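PDB 1R4V: hypothetical protein AQ_328 from Aquifex aeolicus, which is of unknown function but has an all-helical fold with ancestral histone-fold character, and may take part in protein heterodimerization. Local coordinates for residues L24-K27 / G28-K31; L32-Y35 / F36-E39; K95-Q98 / K99-Q102; S129-R132 / N133-G136. All coordinates share one frame; numbering follows the deposited sequence.

Interaction 1: residues L24-K27 / G28-K31; sequences LRPK and GFDK
The side chain of Arg-25 leaves with CG opposite the backbone N (chi1 -168°) and runs extended from CG to NE, which carries it across Phe-29; there NE lies 3.7 Å from Phe-29 CB, and that methylene covers one face of the guanidinium. Phe-29 turns its CG beside its own backbone N, and its ring receives Pro-26 on one face: Pro-26 CB stands 3.9 Å from the ring centroid, 17° off the normal, a CH-pi contact. The backbone closes the same turn with a weak bond from Phe-29 N to Pro-26 O, 3.3 Å long. Gly-28 is the N-cap of helix 29-40, and at its phi of 93° a beta carbon would clash with Lys-27 O. Beyond the turn, Arg-25 NE forms a salt bridge with Asp-46, a zinc ligand, while NH1 bonds to Asp-33. Without the guanidinium, as with an alanine here, Asp-46 would probably lose its salt-bridge partner and Asp-33 one of the two arginines that hold it. The Pro-26/Phe-29 packing thus joins the loop to the first turn of the helix, while the arginine is likely to offset the negative charge gathered beside the bound zinc ions.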
loop_
_atom_site.group_PDB
_atom_site.type_symbol
_atom_site.label_atom_id
_atom_site.label_comp_id
_atom_site.label_asym_id
_atom_site.label_seq_id
_atom_site.Cartn_x
_atom_site.Cartn_y
_atom_site.Cartn_z
ATOM N N LEU A 24 9.034 -8.568 19.708
ATOM C CA LEU A 24 8.454 -7.220 19.838
ATOM C C LEU A 24 8.439 -6.411 18.553
ATOM O O LEU A 24 7.676 -5.450 18.457
ATOM C CB LEU A 24 9.127 -6.375 20.932
ATOM C CG LEU A 24 8.464 -6.437 22.320
ATOM C CD1 LEU A 24 7.119 -5.715 22.419
ATOM C CD2 LEU A 24 8.274 -7.868 22.728
ATOM N N ARG A 25 9.256 -6.768 17.567
ATOM C CA ARG A 25 9.229 -6.059 16.296
ATOM C C ARG A 25 7.765 -5.997 15.866
ATOM O O ARG A 25 7.102 -7.039 15.905
ATOM C CB ARG A 25 10.045 -6.811 15.257
ATOM C CG ARG A 25 10.327 -6.019 13.999
ATOM C CD ARG A 25 10.994 -6.884 12.964
ATOM N NE ARG A 25 11.632 -6.077 11.936
ATOM C CZ ARG A 25 12.168 -6.568 10.836
ATOM N NH1 ARG A 25 12.121 -7.860 10.589
ATOM N NH2 ARG A 25 12.732 -5.751 9.969
ATOM N N PRO A 26 7.251 -4.829 15.459
ATOM C CA PRO A 26 5.836 -4.727 15.098
ATOM C C PRO A 26 5.434 -5.864 14.170
ATOM O O PRO A 26 6.199 -6.263 13.298
ATOM C CB PRO A 26 5.743 -3.356 14.421
ATOM C CG PRO A 26 6.825 -2.552 15.050
ATOM C CD PRO A 26 7.931 -3.530 15.299
ATOM N N LYS A 27 4.240 -6.401 14.378
ATOM C CA LYS A 27 3.770 -7.554 13.614
ATOM C C LYS A 27 3.624 -7.201 12.138
ATOM O O LYS A 27 3.275 -6.075 11.806
ATOM C CB LYS A 27 2.480 -8.112 14.220
ATOM C CG LYS A 27 2.715 -9.261 15.207
ATOM C CD LYS A 27 3.664 -8.933 16.362
ATOM C CE LYS A 27 4.018 -10.173 17.192
ATOM N NZ LYS A 27 5.201 -10.961 16.703
ATOM N N GLY A 28 3.928 -8.170 11.281
ATOM C CA GLY A 28 4.005 -7.988 9.841
ATOM C C GLY A 28 5.374 -7.657 9.278
ATOM O O GLY A 28 5.659 -8.086 8.166
ATOM N N PHE A 29 6.198 -6.907 10.017
ATOM C CA PHE A 29 7.502 -6.393 9.557
ATOM C C PHE A 29 8.376 -7.572 9.178
ATOM O O PHE A 29 8.907 -7.688 8.071
ATOM C CB PHE A 29 8.189 -5.574 10.653
ATOM C CG PHE A 29 7.745 -4.137 10.778
ATOM C CD1 PHE A 29 6.413 -3.758 10.658
ATOM C CD2 PHE A 29 8.685 -3.149 11.041
ATOM C CE1 PHE A 29 6.034 -2.448 10.794
ATOM C CE2 PHE A 29 8.311 -1.824 11.167
ATOM C CZ PHE A 29 6.981 -1.471 11.050
ATOM N N ASP A 30 8.518 -8.463 10.153
ATOM C CA ASP A 30 9.075 -9.795 9.973
ATOM C C ASP A 30 8.785 -10.403 8.596
ATOM O O ASP A 30 9.683 -10.638 7.801
ATOM C CB ASP A 30 8.485 -10.643 11.114
ATOM C CG ASP A 30 7.121 -10.085 11.607
ATOM O OD1 ASP A 30 6.006 -10.541 11.195
ATOM O OD2 ASP A 30 7.131 -9.111 12.405
ATOM N N LYS A 31 7.508 -10.623 8.292
ATOM C CA LYS A 31 7.056 -11.295 7.077
ATOM C C LYS A 31 7.255 -10.480 5.811
ATOM O O LYS A 31 7.500 -11.030 4.723
ATOM C CB LYS A 31 5.570 -11.633 7.248
ATOM C CG LYS A 31 5.424 -12.656 8.376
ATOM C CD LYS A 31 4.065 -12.683 9.027
ATOM C CE LYS A 31 3.080 -13.380 8.171
ATOM N NZ LYS A 31 2.179 -14.203 9.060
#

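Interaction 2: residues L32-Y35 / F36-E39; sequences LDHY and FRTE. With ZN (zinc ion), chain C; CAC (cacodylate ion), chain D.
Two rings, Tyr-35 and His-34, each take a carbon of the next helical turn over one face: Glu-39 CB sits 3.8 Å from the Tyr-35 centroid and Thr-38 CG2 4.2 Å from that of His-34, both CH-pi contacts. The edges of the His-34 ring and the Arg-37 guanidinium meet on O2 of a cacodylate, probably from the crystallisation liquor, which accepts from His-34 ND1 at 2.9 Å and from Arg-37 NH1 at 2.8 Å, the latter nearly straight at 168°. A bend at chi3 (73°) turns the arginine back along the helix, and its NH2 makes a salt bridge of 3.1 Å to Asp-33 OD1. The other oxygen, Asp-33 OD2, binds zinc at 2.0 Å and also takes a bond from Arg-25; cacodylate O1 and two waters are the further zinc ligands. Leu-32 CD1 packs 3.5 Å from Phe-36 CE1 on the side toward helix 46-62. Thr-38 N and OG1 grip His-34 O from opposite faces of its plane. Cutting Tyr-35 back to an alanine is likely to uncover the Glu-39 methylenes and open a gap against Ile-100 and Gln-102. Helix 29-40 is therefore amphipathic here: hydrocarbon faces the fold, while an arginine and a histidine N-H bind an anion that also ligates the zinc, so that in this crystal metal, anion and helix are likely to steady one another.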
loop_
_atom_site.group_PDB
_atom_site.type_symbol
_atom_site.label_atom_id
_atom_site.label_comp_id
_atom_site.label_asym_id
_atom_site.label_seq_id
_atom_site.Cartn_x
_atom_site.Cartn_y
_atom_site.Cartn_z
ATOM N N LEU A 32 7.125 -9.165 5.957
ATOM C CA LEU A 32 7.350 -8.258 4.838
ATOM C C LEU A 32 8.832 -8.261 4.505
ATOM O O LEU A 32 9.197 -8.402 3.347
ATOM C CB LEU A 32 6.901 -6.854 5.207
ATOM C CG LEU A 32 6.962 -5.832 4.054
ATOM C CD1 LEU A 32 5.929 -6.123 2.988
ATOM C CD2 LEU A 32 6.801 -4.451 4.625
ATOM N N ASP A 33 9.655 -8.104 5.543
ATOM C CA ASP A 33 11.117 -8.094 5.454
ATOM C C ASP A 33 11.552 -9.332 4.711
ATOM O O ASP A 33 12.216 -9.287 3.669
ATOM C CB ASP A 33 11.670 -8.012 6.877
ATOM C CG ASP A 33 13.181 -8.141 6.985
ATOM O OD1 ASP A 33 13.914 -8.249 5.985
ATOM O OD2 ASP A 33 13.705 -8.166 8.113
ATOM N N HIS A 34 11.117 -10.467 5.245
ATOM C CA HIS A 34 11.404 -11.753 4.654
ATOM C C HIS A 34 10.907 -11.878 3.201
ATOM O O HIS A 34 11.657 -12.353 2.355
ATOM C CB HIS A 34 10.877 -12.843 5.598
ATOM C CG HIS A 34 11.329 -14.207 5.234
ATOM N ND1 HIS A 34 12.253 -14.906 5.984
ATOM C CD2 HIS A 34 10.996 -14.999 4.191
ATOM C CE1 HIS A 34 12.450 -16.086 5.427
ATOM N NE2 HIS A 34 11.702 -16.167 4.339
ATOM N N TYR A 35 9.694 -11.458 2.856
ATOM C CA TYR A 35 9.247 -11.516 1.461
ATOM C C TYR A 35 9.997 -10.561 0.494
ATOM O O TYR A 35 10.312 -10.910 -0.649
ATOM C CB TYR A 35 7.747 -11.166 1.359
ATOM C CG TYR A 35 7.215 -11.396 -0.026
ATOM C CD1 TYR A 35 6.861 -12.666 -0.431
ATOM C CD2 TYR A 35 7.119 -10.370 -0.952
ATOM C CE1 TYR A 35 6.381 -12.906 -1.706
ATOM C CE2 TYR A 35 6.643 -10.597 -2.237
ATOM C CZ TYR A 35 6.280 -11.868 -2.604
ATOM O OH TYR A 35 5.816 -12.150 -3.861
ATOM N N PHE A 36 10.218 -9.323 0.914
ATOM C CA PHE A 36 10.963 -8.387 0.053
ATOM C C PHE A 36 12.396 -8.887 -0.267
ATOM O O PHE A 36 12.885 -8.746 -1.381
ATOM C CB PHE A 36 10.961 -7.006 0.699
ATOM C CG PHE A 36 9.826 -6.118 0.238
ATOM C CD1 PHE A 36 8.512 -6.530 0.339
ATOM C CD2 PHE A 36 10.078 -4.847 -0.287
ATOM C CE1 PHE A 36 7.470 -5.698 -0.078
ATOM C CE2 PHE A 36 9.048 -4.019 -0.707
ATOM C CZ PHE A 36 7.735 -4.457 -0.609
ATOM N N ARG A 37 13.064 -9.478 0.716
ATOM C CA ARG A 37 14.440 -9.936 0.547
ATOM C C ARG A 37 14.450 -11.148 -0.371
ATOM O O ARG A 37 15.090 -11.146 -1.422
ATOM C CB ARG A 37 15.053 -10.237 1.908
ATOM C CG ARG A 37 16.473 -10.754 1.839
ATOM C CD ARG A 37 17.128 -10.964 3.207
ATOM N NE ARG A 37 16.596 -12.126 3.926
ATOM C CZ ARG A 37 15.763 -12.117 4.974
ATOM N NH1 ARG A 37 15.394 -13.281 5.484
ATOM N NH2 ARG A 37 15.307 -11.003 5.536
ATOM N N THR A 38 13.687 -12.169 0.001
ATOM C CA THR A 38 13.725 -13.458 -0.698
ATOM C C THR A 38 13.049 -13.448 -2.065
ATOM O O THR A 38 13.557 -14.075 -2.989
ATOM C CB THR A 38 13.124 -14.566 0.205
ATOM O OG1 THR A 38 11.781 -14.213 0.588
ATOM C CG2 THR A 38 13.869 -14.618 1.511
ATOM N N GLU A 39 11.925 -12.751 -2.222
ATOM C CA GLU A 39 11.193 -12.771 -3.494
ATOM C C GLU A 39 11.401 -11.552 -4.403
ATOM O O GLU A 39 11.302 -11.683 -5.624
ATOM C CB GLU A 39 9.692 -13.001 -3.246
ATOM C CG GLU A 39 9.357 -14.299 -2.514
ATOM C CD GLU A 39 9.795 -15.584 -3.229
ATOM O OE1 GLU A 39 9.729 -15.655 -4.483
ATOM O OE2 GLU A 39 10.202 -16.547 -2.530
HETATM ZN ZN ZN C . 15.402 -8.960 8.795
HETATM AS AS CAC D . 14.018 -12.105 9.070
HETATM O O1 CAC D . 15.288 -10.924 8.981
HETATM O O2 CAC D . 13.644 -12.983 7.613
HETATM C C1 CAC D . 14.417 -13.422 10.479
HETATM C C2 CAC D . 12.441 -11.026 9.510
HETATM O O HOH W 1 16.814 -8.386 7.334
HETATM O O HOH W 2 15.620 -9.361 10.793
#

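Interaction 3: residues K95-Q98 / K99-Q102; sequences KNFQ and KIEQ
The C-terminal turn of helix 88-98 passes into the loop leading to helix 106-113 where Lys-99 and Ile-100 pack back on Asn-96 and Phe-97. The backbone tightens as it leaves the helix. Lys-99 N reaches Asn-96 O at 3.3 Å and Lys-95 O only weakly, and Ile-100 N bonds to Phe-97 O at 3.0 Å. Both i to i-3 bonds come from above the acceptor's carbonyl plane, by 68° at Asn-96 O and 60° at Phe-97 O, well away from the direct line a regular alpha-helical bond takes. With chi1 at 57°, CG of Lys-99 sits between its own N and carbonyl carbon, and the chain then runs alongside Asn-96, pointing the same way; NZ ends 3.4 Å from Asn-96 OD1 in a weak hydrogen bond. In the fold this turn faces two other helices: Phe-97 packs on Asn-133 and Leu-140 of helix 131-149, and Ile-100 bridges between Leu-140 and Tyr-35 of helix 29-40. Across the turn itself Ile-100 CD1 stands 4.4 Å from Phe-97 CD1, oblique to the ring. Two waters link the carbonyls of the turn. One molecule donates to Phe-97 O at 2.8 Å and to Ile-100 O at 2.7 Å, lying also over one face of the Phe-97 ring toward its rim, and a second joins Gln-98 O to Ile-100 O, weakly at the latter.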
loop_
_atom_site.group_PDB
_atom_site.type_symbol
_atom_site.label_atom_id
_atom_site.label_comp_id
_atom_site.label_asym_id
_atom_site.label_seq_id
_atom_site.Cartn_x
_atom_site.Cartn_y
_atom_site.Cartn_z
ATOM N N LYS A 95 -4.138 -7.269 -8.798
ATOM C CA LYS A 95 -4.329 -8.618 -9.333
ATOM C C LYS A 95 -3.126 -9.531 -9.117
ATOM O O LYS A 95 -3.304 -10.703 -8.756
ATOM C CB LYS A 95 -4.664 -8.563 -10.818
ATOM C CG LYS A 95 -6.079 -8.120 -11.112
ATOM C CD LYS A 95 -6.325 -8.053 -12.632
ATOM C CE LYS A 95 -7.481 -7.102 -13.002
ATOM N NZ LYS A 95 -8.676 -7.298 -12.130
ATOM N N ASN A 96 -1.920 -9.016 -9.347
ATOM C CA ASN A 96 -0.697 -9.789 -9.108
ATOM C C ASN A 96 -0.570 -10.144 -7.636
ATOM O O ASN A 96 -0.138 -11.252 -7.316
ATOM C CB ASN A 96 0.595 -9.073 -9.513
ATOM C CG ASN A 96 0.728 -8.846 -11.006
ATOM O OD1 ASN A 96 0.042 -9.462 -11.825
ATOM N ND2 ASN A 96 1.622 -7.929 -11.366
ATOM N N PHE A 97 -0.931 -9.223 -6.747
ATOM C CA PHE A 97 -0.890 -9.500 -5.315
ATOM C C PHE A 97 -1.807 -10.656 -4.913
ATOM O O PHE A 97 -1.420 -11.500 -4.089
ATOM C CB PHE A 97 -1.215 -8.284 -4.446
ATOM C CG PHE A 97 -1.366 -8.625 -2.985
ATOM C CD1 PHE A 97 -0.252 -8.880 -2.205
ATOM C CD2 PHE A 97 -2.623 -8.725 -2.399
ATOM C CE1 PHE A 97 -0.388 -9.222 -0.862
ATOM C CE2 PHE A 97 -2.765 -9.049 -1.059
ATOM C CZ PHE A 97 -1.642 -9.308 -0.290
ATOM N N GLN A 98 -3.007 -10.691 -5.475
ATOM C CA GLN A 98 -3.983 -11.721 -5.137
ATOM C C GLN A 98 -3.513 -13.121 -5.537
ATOM O O GLN A 98 -3.950 -14.101 -4.943
ATOM C CB GLN A 98 -5.353 -11.396 -5.747
ATOM C CG GLN A 98 -5.975 -10.151 -5.113
ATOM C CD GLN A 98 -7.112 -9.507 -5.915
ATOM O OE1 GLN A 98 -8.054 -8.985 -5.321
ATOM N NE2 GLN A 98 -7.023 -9.523 -7.241
ATOM N N LYS A 99 -2.621 -13.232 -6.516
ATOM C CA LYS A 99 -2.091 -14.535 -6.877
ATOM C C LYS A 99 -0.853 -14.958 -6.069
ATOM O O LYS A 99 -0.333 -16.044 -6.309
ATOM C CB LYS A 99 -1.955 -14.704 -8.399
ATOM C CG LYS A 99 -1.127 -13.752 -9.211
ATOM C CD LYS A 99 -1.575 -13.808 -10.677
ATOM C CE LYS A 99 -0.573 -13.104 -11.596
ATOM N NZ LYS A 99 -1.236 -12.472 -12.784
ATOM N N ILE A 100 -0.414 -14.163 -5.097
ATOM C CA ILE A 100 0.706 -14.530 -4.225
ATOM C C ILE A 100 0.221 -15.416 -3.076
ATOM O O ILE A 100 -0.722 -15.065 -2.368
ATOM C CB ILE A 100 1.435 -13.278 -3.694
ATOM C CG1 ILE A 100 2.126 -12.569 -4.859
ATOM C CG2 ILE A 100 2.474 -13.635 -2.627
ATOM C CD1 ILE A 100 2.616 -11.211 -4.522
ATOM N N GLU A 101 0.881 -16.556 -2.881
ATOM C CA GLU A 101 0.497 -17.528 -1.852
ATOM C C GLU A 101 1.126 -17.228 -0.492
ATOM O O GLU A 101 0.465 -17.379 0.541
ATOM C CB GLU A 101 0.829 -18.955 -2.310
ATOM C CG GLU A 101 0.203 -19.273 -3.665
ATOM C CD GLU A 101 -0.175 -20.733 -3.879
ATOM O OE1 GLU A 101 0.400 -21.630 -3.219
ATOM O OE2 GLU A 101 -1.069 -20.977 -4.729
ATOM N N GLN A 102 2.385 -16.791 -0.501
ATOM C CA GLN A 102 3.105 -16.436 0.720
ATOM C C GLN A 102 2.477 -15.257 1.445
ATOM O O GLN A 102 2.058 -14.276 0.827
ATOM C CB GLN A 102 4.562 -16.097 0.416
ATOM C CG GLN A 102 5.401 -15.691 1.648
ATOM C CD GLN A 102 6.896 -15.817 1.404
ATOM O OE1 GLN A 102 7.305 -16.612 0.560
ATOM N NE2 GLN A 102 7.711 -15.042 2.124
HETATM O O HOH W 3 -1.481 -12.612 -1.478
HETATM O O HOH W 4 -3.151 -16.847 -3.364
#

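Interaction 4: residues S129-R132 / N133-G136; sequences SEYR and NIMG
Asn-133 reaches back to the carboxylate of Glu-130, crossing it obliquely, at the start of helix 131-149. Its ND2 donates to Glu-130 OE1 over 2.9 Å, almost straight at 171°. The acceptor lies in the plane of the amide, yet the donor comes to the carboxylate from 43° above its plane, so the two groups meet with their planes tilted rather than coplanar. A bend at chi2 (-58°) folds the Glu-130 chain back to make this possible. The same glutamate also serves through its backbone: Glu-130 O accepts from Ile-134 N at 3.1 Å, with a weaker bond from Asn-133 N. The next bonds of the helix, from Met-135 N to Tyr-131 O and from Gly-136 N to Arg-132 O, are both 2.9 Å long. On the apolar side Ile-134 CD1 approaches Tyr-131 CD1 at 4.5 Å, oblique to the ring, and Tyr-131 stands edge-to-face with Phe-60. Met-135, present as selenomethionine, packs its side chain on Leu-53, Val-56 and Leu-109. Arg-132 NH2 passes Asn-133 OD1 at 3.7 Å, while its main partner is Asp-107, in a salt bridge through NE. Gly-136 has no side chain, and a beta carbon there would sit tightly against Arg-132 O. The opening turn of this longest helix of the histone-like fold is thus two-sided: the carboxylate-amide bond is likely to fix the rotation of both groups on its polar side, whereas aromatic and aliphatic groups bind it to helices 46-62 and 106-113.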
loop_
_atom_site.group_PDB
_atom_site.type_symbol
_atom_site.label_atom_id
_atom_site.label_comp_id
_atom_site.label_asym_id
_atom_site.label_seq_id
_atom_site.Cartn_x
_atom_site.Cartn_y
_atom_site.Cartn_z
ATOM N N SER A 129 -13.498 -4.804 3.159
ATOM C CA SER A 129 -13.009 -6.162 2.916
ATOM C C SER A 129 -11.960 -6.270 1.824
ATOM O O SER A 129 -11.240 -7.248 1.795
ATOM C CB SER A 129 -14.165 -7.084 2.537
ATOM O OG SER A 129 -15.027 -7.192 3.658
ATOM N N GLU A 130 -11.876 -5.299 0.916
ATOM C CA GLU A 130 -10.847 -5.281 -0.133
ATOM C C GLU A 130 -9.570 -4.557 0.247
ATOM O O GLU A 130 -8.667 -4.502 -0.572
ATOM C CB GLU A 130 -11.370 -4.601 -1.412
ATOM C CG GLU A 130 -12.314 -5.456 -2.239
ATOM C CD GLU A 130 -11.688 -6.780 -2.672
ATOM O OE1 GLU A 130 -10.573 -6.768 -3.257
ATOM O OE2 GLU A 130 -12.325 -7.839 -2.418
ATOM N N TYR A 131 -9.495 -3.968 1.432
ATOM C CA TYR A 131 -8.342 -3.168 1.811
ATOM C C TYR A 131 -7.059 -3.973 1.795
ATOM O O TYR A 131 -5.989 -3.430 1.523
ATOM C CB TYR A 131 -8.536 -2.574 3.204
ATOM C CG TYR A 131 -9.317 -1.305 3.319
ATOM C CD1 TYR A 131 -10.047 -0.759 2.247
ATOM C CD2 TYR A 131 -9.319 -0.618 4.525
ATOM C CE1 TYR A 131 -10.774 0.428 2.394
ATOM C CE2 TYR A 131 -10.018 0.579 4.674
ATOM C CZ TYR A 131 -10.732 1.099 3.613
ATOM O OH TYR A 131 -11.407 2.263 3.836
ATOM N N ARG A 132 -7.125 -5.259 2.130
ATOM C CA ARG A 132 -5.901 -6.062 2.091
ATOM C C ARG A 132 -5.345 -6.214 0.673
ATOM O O ARG A 132 -4.136 -6.186 0.463
ATOM C CB ARG A 132 -6.114 -7.411 2.790
ATOM C CG ARG A 132 -7.082 -8.367 2.098
ATOM C CD ARG A 132 -7.281 -9.673 2.889
ATOM N NE ARG A 132 -5.979 -10.169 3.325
ATOM C CZ ARG A 132 -5.103 -10.768 2.528
ATOM N NH1 ARG A 132 -3.948 -11.159 3.045
ATOM N NH2 ARG A 132 -5.360 -10.996 1.237
ATOM N N ASN A 133 -6.225 -6.350 -0.317
ATOM C CA ASN A 133 -5.812 -6.447 -1.712
ATOM C C ASN A 133 -5.272 -5.119 -2.215
ATOM O O ASN A 133 -4.289 -5.096 -2.922
ATOM C CB ASN A 133 -6.942 -6.962 -2.582
ATOM C CG ASN A 133 -7.318 -8.377 -2.191
ATOM O OD1 ASN A 133 -6.449 -9.195 -1.862
ATOM N ND2 ASN A 133 -8.615 -8.653 -2.174
ATOM N N ILE A 134 -5.903 -4.022 -1.834
ATOM C CA ILE A 134 -5.422 -2.696 -2.245
ATOM C C ILE A 134 -4.038 -2.431 -1.674
ATOM O O ILE A 134 -3.139 -1.976 -2.395
ATOM C CB ILE A 134 -6.419 -1.627 -1.810
ATOM C CG1 ILE A 134 -7.731 -1.827 -2.579
ATOM C CG2 ILE A 134 -5.848 -0.238 -2.059
ATOM C CD1 ILE A 134 -8.888 -0.976 -2.090
HETATM N N MSE A 135 -3.859 -2.709 -0.386
HETATM C CA MSE A 135 -2.584 -2.476 0.265
HETATM C C MSE A 135 -1.509 -3.389 -0.284
HETATM O O MSE A 135 -0.385 -2.965 -0.472
HETATM C CB MSE A 135 -2.665 -2.651 1.775
HETATM C CG MSE A 135 -1.644 -1.683 2.417
HETATM SE SE MSE A 135 -1.392 -2.230 4.200
HETATM C CE MSE A 135 0.469 -1.533 4.623
ATOM N N GLY A 136 -1.850 -4.648 -0.507
ATOM C CA GLY A 136 -0.937 -5.585 -1.137
ATOM C C GLY A 136 -0.478 -5.143 -2.510
ATOM O O GLY A 136 0.702 -5.240 -2.803
#

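In the fold
Interactions 1 and 2 share helix 29-40, the first at its N-terminal start and the second on its body, and they touch through Arg-25 and Asp-33 beside bound zinc. Aromatic packing marks interaction 1; charge and metal enter through Arg-25 and interaction 2. Interaction 3 is a surface contact, where water and weak bonds finish a helix. It touches interactions 2 and 4: Tyr-35 OH packs on Ile-100 CD1 at 3.4 Å, and Phe-97 CD1 meets Gly-136 CA at 3.5 Å. Interaction 4 lies deepest, its centre about 8 Å from that of the chain, against 14 to 16 Å for the rest; its polar pair sits on one side while its apolar residues pack on neighbouring helices.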